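Local coordinates for diphthine synthase (Entamoeba histolytica, PDB 3I4T), which probably methylates the modified histidine of elongation factor 2 with S-adenosylmethionine during diphthamide synthesis, at residues I26-V38 against T56-Y70. Residues are numbered along the deposited sequence; the frame is centred on the assembly and turned at random.
Sequences IGLGLYDEKDITV and TAILQCDVAKLEEFY
Glu33 extends across to helix 63-70 and the loop before it. Its CB lies 3.6 Å from CD1 of Leu66. CG sits over the centre of the Phe69 ring, 4.0 Å from the centroid and only 8° off the normal, a CH-pi contact. At chi2 (-80°) the chain bends off the ring, and the carboxylate, its plane steeply turned against the ring, brings OE1 to 3.2 Å from CB of Cys61. The Glu33 carbonyl O lies 3.5 Å from Phe69 CE2. The one direct hydrogen bond between the segments joins backbones: Gln60 N donates to Tyr31 O over 2.8 Å, nearly straight at 171°. Beside it, CD2 of Leu59 packs against the Tyr31 carbonyl, while its CD1 meets Leu28 CD1 at 3.8 Å. Gln60 crosses Tyr31 at about a right angle, amide and ring planes nearly perpendicular, Gln60 CD lying at the edge of the Tyr31 ring, in its plane. Asp32 and Asp35 each form a salt bridge with Arg39 of the second subunit, placing the loop at the dimer interface. The contact thus joins the loop after strand 22-27, which lies between strands 97-102 and 126-129 in the parallel sheet, to helix 63-70, whose Tyr70 also packs on helix 38-46 and Leu101.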
loop_
_atom_site.group_PDB
_atom_site.type_symbol
_atom_site.label_atom_id
_atom_site.label_comp_id
_atom_site.label_asym_id
_atom_site.label_seq_id
_atom_site.Cartn_x
_atom_site.Cartn_y
_atom_site.Cartn_z
ATOM N N ILE A 26 4.260 8.870 12.013
ATOM C CA ILE A 26 4.893 7.567 11.917
ATOM C C ILE A 26 3.888 6.412 11.836
ATOM O O ILE A 26 3.046 6.244 12.723
ATOM C CB ILE A 26 5.862 7.344 13.093
ATOM C CG1 ILE A 26 6.842 8.526 13.213
ATOM C CG2 ILE A 26 6.609 6.034 12.919
ATOM C CD1 ILE A 26 7.371 8.774 14.617
ATOM N N GLY A 27 4.000 5.618 10.764
ATOM C CA GLY A 27 3.171 4.432 10.569
ATOM C C GLY A 27 3.678 3.293 11.425
ATOM O O GLY A 27 4.865 2.956 11.373
ATOM N N LEU A 28 2.781 2.692 12.209
ATOM C CA LEU A 28 3.179 1.636 13.142
ATOM C C LEU A 28 3.138 0.220 12.560
ATOM O O LEU A 28 3.640 -0.728 13.173
ATOM C CB LEU A 28 2.357 1.711 14.425
ATOM C CG LEU A 28 2.581 2.957 15.301
ATOM C CD1 LEU A 28 1.518 3.029 16.362
ATOM C CD2 LEU A 28 3.965 2.997 15.925
ATOM N N GLY A 29 2.561 0.072 11.376
ATOM C CA GLY A 29 2.281 -1.255 10.846
ATOM C C GLY A 29 0.908 -1.708 11.310
ATOM O O GLY A 29 0.109 -0.897 11.765
ATOM N N LEU A 30 0.638 -3.007 11.225
ATOM C CA LEU A 30 -0.742 -3.487 11.356
ATOM C C LEU A 30 -1.028 -4.439 12.521
ATOM O O LEU A 30 -2.188 -4.715 12.818
ATOM C CB LEU A 30 -1.195 -4.134 10.039
ATOM C CG LEU A 30 -1.319 -3.272 8.777
ATOM C CD1 LEU A 30 -1.511 -4.159 7.551
ATOM C CD2 LEU A 30 -2.453 -2.283 8.877
ATOM N N TYR A 31 0.016 -4.941 13.176
ATOM C CA TYR A 31 -0.168 -6.000 14.163
ATOM C C TYR A 31 0.218 -5.611 15.603
ATOM O O TYR A 31 -0.651 -5.459 16.453
ATOM C CB TYR A 31 0.520 -7.293 13.706
ATOM C CG TYR A 31 0.601 -8.362 14.760
ATOM C CD1 TYR A 31 -0.496 -8.646 15.577
ATOM C CD2 TYR A 31 1.768 -9.109 14.935
ATOM C CE1 TYR A 31 -0.431 -9.639 16.559
ATOM C CE2 TYR A 31 1.840 -10.108 15.910
ATOM C CZ TYR A 31 0.730 -10.363 16.718
ATOM O OH TYR A 31 0.759 -11.336 17.691
ATOM N N ASP A 32 1.511 -5.461 15.878
ATOM C CA ASP A 32 1.950 -5.153 17.224
ATOM C C ASP A 32 3.110 -4.171 17.219
ATOM O O ASP A 32 3.492 -3.659 16.166
ATOM C CB ASP A 32 2.307 -6.447 17.978
ATOM C CG ASP A 32 3.548 -7.125 17.438
ATOM O OD1 ASP A 32 4.248 -6.530 16.573
ATOM O OD2 ASP A 32 3.830 -8.265 17.886
ATOM N N GLU A 33 3.673 -3.931 18.405
ATOM C CA GLU A 33 4.780 -2.985 18.611
ATOM C C GLU A 33 6.032 -3.303 17.784
ATOM O O GLU A 33 6.871 -2.432 17.563
ATOM C CB GLU A 33 5.132 -2.890 20.111
ATOM C CG GLU A 33 5.975 -4.042 20.683
ATOM C CD GLU A 33 5.180 -5.303 21.014
ATOM O OE1 GLU A 33 3.942 -5.343 20.813
ATOM O OE2 GLU A 33 5.812 -6.276 21.487
ATOM N N LYS A 34 6.159 -4.551 17.334
ATOM C CA LYS A 34 7.325 -4.963 16.561
ATOM C C LYS A 34 7.220 -4.603 15.064
ATOM O O LYS A 34 8.148 -4.855 14.293
ATOM C CB LYS A 34 7.602 -6.455 16.750
ATOM C CG LYS A 34 7.887 -6.882 18.187
ATOM C CD LYS A 34 9.031 -7.880 18.212
ATOM C CE LYS A 34 9.140 -8.600 19.546
ATOM N NZ LYS A 34 8.142 -9.716 19.606
ATOM N N ASP A 35 6.103 -3.999 14.663
ATOM C CA ASP A 35 5.879 -3.653 13.258
ATOM C C ASP A 35 6.305 -2.237 12.866
ATOM O O ASP A 35 6.287 -1.888 11.693
ATOM C CB ASP A 35 4.422 -3.886 12.892
ATOM C CG ASP A 35 4.100 -5.347 12.730
ATOM O OD1 ASP A 35 5.009 -6.140 12.376
ATOM O OD2 ASP A 35 2.928 -5.707 12.943
ATOM N N ILE A 36 6.661 -1.429 13.856
ATOM C CA ILE A 36 7.323 -0.157 13.627
ATOM C C ILE A 36 8.658 -0.377 12.876
ATOM O O ILE A 36 9.342 -1.394 13.070
ATOM C CB ILE A 36 7.570 0.555 14.982
ATOM C CG1 ILE A 36 8.005 2.007 14.793
ATOM C CG2 ILE A 36 8.578 -0.204 15.826
ATOM C CD1 ILE A 36 7.813 2.872 16.042
ATOM N N THR A 37 9.027 0.566 12.017
ATOM C CA THR A 37 10.342 0.507 11.384
ATOM C C THR A 37 11.431 0.991 12.347
ATOM O O THR A 37 11.135 1.701 13.315
ATOM C CB THR A 37 10.394 1.335 10.094
ATOM O OG1 THR A 37 10.173 2.722 10.413
ATOM C CG2 THR A 37 9.336 0.821 9.082
ATOM N N VAL A 38 12.676 0.593 12.067
ATOM C CA VAL A 38 13.861 1.051 12.800
ATOM C C VAL A 38 13.947 2.577 12.810
ATOM O O VAL A 38 14.115 3.192 13.866
ATOM C CB VAL A 38 15.160 0.420 12.228
ATOM C CG1 VAL A 38 16.399 0.993 12.895
ATOM C CG2 VAL A 38 15.137 -1.111 12.395
ATOM N N THR A 56 -5.103 3.462 17.544
ATOM C CA THR A 56 -3.976 2.553 17.800
ATOM C C THR A 56 -4.252 1.503 18.879
ATOM O O THR A 56 -3.505 0.531 18.999
ATOM C CB THR A 56 -2.665 3.317 18.135
ATOM O OG1 THR A 56 -2.877 4.186 19.256
ATOM C CG2 THR A 56 -2.183 4.140 16.931
ATOM N N ALA A 57 -5.319 1.696 19.652
ATOM C CA ALA A 57 -5.752 0.711 20.648
ATOM C C ALA A 57 -6.049 -0.669 20.025
ATOM O O ALA A 57 -6.004 -1.695 20.717
ATOM C CB ALA A 57 -6.965 1.235 21.435
ATOM N N ILE A 58 -6.328 -0.686 18.720
ATOM C CA ILE A 58 -6.573 -1.933 17.983
ATOM C C ILE A 58 -5.331 -2.825 17.832
ATOM O O ILE A 58 -5.459 -4.039 17.654
ATOM C CB ILE A 58 -7.258 -1.677 16.596
ATOM C CG1 ILE A 58 -7.962 -2.942 16.089
ATOM C CG2 ILE A 58 -6.272 -1.128 15.559
ATOM C CD1 ILE A 58 -9.027 -3.483 17.032
ATOM N N LEU A 59 -4.140 -2.228 17.910
ATOM C CA LEU A 59 -2.892 -2.987 17.882
ATOM C C LEU A 59 -2.803 -4.015 19.023
ATOM O O LEU A 59 -3.307 -3.794 20.128
ATOM C CB LEU A 59 -1.680 -2.052 17.907
ATOM C CG LEU A 59 -1.295 -1.337 16.608
ATOM C CD1 LEU A 59 -0.135 -0.384 16.835
ATOM C CD2 LEU A 59 -0.942 -2.324 15.517
ATOM N N GLN A 60 -2.145 -5.135 18.739
ATOM C CA GLN A 60 -2.082 -6.252 19.668
ATOM C C GLN A 60 -0.861 -6.151 20.591
ATOM O O GLN A 60 0.024 -7.021 20.616
ATOM C CB GLN A 60 -2.205 -7.589 18.917
ATOM C CG GLN A 60 -3.522 -7.698 18.109
ATOM C CD GLN A 60 -3.885 -9.124 17.692
ATOM O OE1 GLN A 60 -3.762 -10.067 18.477
ATOM N NE2 GLN A 60 -4.356 -9.280 16.458
ATOM N N CYS A 61 -0.848 -5.049 21.339
ATOM C CA CYS A 61 0.111 -4.761 22.394
ATOM C C CYS A 61 -0.613 -3.938 23.450
ATOM O O CYS A 61 -1.649 -3.324 23.171
ATOM C CB CYS A 61 1.260 -3.912 21.854
ATOM S SG CYS A 61 0.736 -2.224 21.384
ATOM N N ASP A 62 -0.064 -3.894 24.656
ATOM C CA ASP A 62 -0.608 -2.990 25.654
ATOM C C ASP A 62 0.345 -1.837 25.963
ATOM O O ASP A 62 1.575 -1.957 25.845
ATOM C CB ASP A 62 -1.105 -3.736 26.900
ATOM C CG ASP A 62 -2.250 -4.726 26.577
ATOM O OD1 ASP A 62 -3.437 -4.376 26.804
ATOM O OD2 ASP A 62 -1.960 -5.847 26.081
ATOM N N VAL A 63 -0.262 -0.714 26.328
ATOM C CA VAL A 63 0.406 0.574 26.399
ATOM C C VAL A 63 1.643 0.585 27.282
ATOM O O VAL A 63 2.682 1.107 26.874
ATOM C CB VAL A 63 -0.601 1.677 26.813
ATOM C CG1 VAL A 63 0.102 3.006 27.134
ATOM C CG2 VAL A 63 -1.652 1.856 25.710
ATOM N N ALA A 64 1.540 0.007 28.477
ATOM C CA ALA A 64 2.674 -0.057 29.404
ATOM C C ALA A 64 3.897 -0.788 28.807
ATOM O O ALA A 64 5.028 -0.308 28.925
ATOM C CB ALA A 64 2.242 -0.677 30.731
ATOM N N LYS A 65 3.656 -1.929 28.156
ATOM C CA LYS A 65 4.709 -2.708 27.477
ATOM C C LYS A 65 5.324 -1.937 26.310
ATOM O O LYS A 65 6.540 -1.985 26.081
ATOM C CB LYS A 65 4.151 -4.036 26.963
ATOM C CG LYS A 65 3.892 -5.064 28.052
ATOM C CD LYS A 65 2.906 -6.136 27.578
ATOM C CE LYS A 65 2.582 -7.122 28.690
ATOM N NZ LYS A 65 3.828 -7.675 29.283
ATOM N N LEU A 66 4.460 -1.244 25.573
ATOM C CA LEU A 66 4.853 -0.349 24.500
ATOM C C LEU A 66 5.775 0.766 24.994
ATOM O O LEU A 66 6.771 1.096 24.339
ATOM C CB LEU A 66 3.597 0.242 23.861
ATOM C CG LEU A 66 3.701 1.151 22.644
ATOM C CD1 LEU A 66 4.204 0.364 21.450
ATOM C CD2 LEU A 66 2.335 1.738 22.365
ATOM N N GLU A 67 5.448 1.332 26.153
ATOM C CA GLU A 67 6.224 2.439 26.702
ATOM C C GLU A 67 7.654 2.042 27.050
ATOM O O GLU A 67 8.595 2.776 26.727
ATOM C CB GLU A 67 5.510 3.094 27.885
ATOM C CG GLU A 67 4.441 4.097 27.445
ATOM C CD GLU A 67 3.673 4.738 28.599
ATOM O OE1 GLU A 67 3.666 4.169 29.717
ATOM O OE2 GLU A 67 3.061 5.811 28.382
ATOM N N GLU A 68 7.827 0.875 27.673
ATOM C CA GLU A 68 9.172 0.406 28.001
ATOM C C GLU A 68 9.860 -0.305 26.829
ATOM O O GLU A 68 11.052 -0.614 26.885
ATOM C CB GLU A 68 9.203 -0.415 29.303
ATOM C CG GLU A 68 8.671 -1.841 29.231
ATOM C CD GLU A 68 9.140 -2.677 30.418
ATOM O OE1 GLU A 68 9.459 -2.085 31.478
ATOM O OE2 GLU A 68 9.196 -3.925 30.285
ATOM N N PHE A 69 9.102 -0.545 25.764
ATOM C CA PHE A 69 9.683 -0.904 24.475
ATOM C C PHE A 69 10.300 0.345 23.832
ATOM O O PHE A 69 11.343 0.263 23.188
ATOM C CB PHE A 69 8.618 -1.528 23.568
ATOM C CG PHE A 69 9.122 -1.906 22.204
ATOM C CD1 PHE A 69 9.869 -3.064 22.019
ATOM C CD2 PHE A 69 8.831 -1.114 21.101
ATOM C CE1 PHE A 69 10.333 -3.418 20.748
ATOM C CE2 PHE A 69 9.288 -1.455 19.839
ATOM C CZ PHE A 69 10.044 -2.608 19.661
ATOM N N TYR A 70 9.658 1.496 24.015
ATOM C CA TYR A 70 10.210 2.764 23.523
ATOM C C TYR A 70 11.183 3.434 24.503
ATOM O O TYR A 70 11.985 4.270 24.095
ATOM C CB TYR A 70 9.103 3.777 23.189
ATOM C CG TYR A 70 8.130 3.393 22.097
ATOM C CD1 TYR A 70 8.474 2.474 21.097
ATOM C CD2 TYR A 70 6.869 3.981 22.043
ATOM C CE1 TYR A 70 7.578 2.135 20.094
ATOM C CE2 TYR A 70 5.963 3.650 21.042
ATOM C CZ TYR A 70 6.324 2.728 20.067
ATOM O OH TYR A 70 5.422 2.404 19.077
HETATM O O HOH W 1 -0.967 -11.517 19.683
#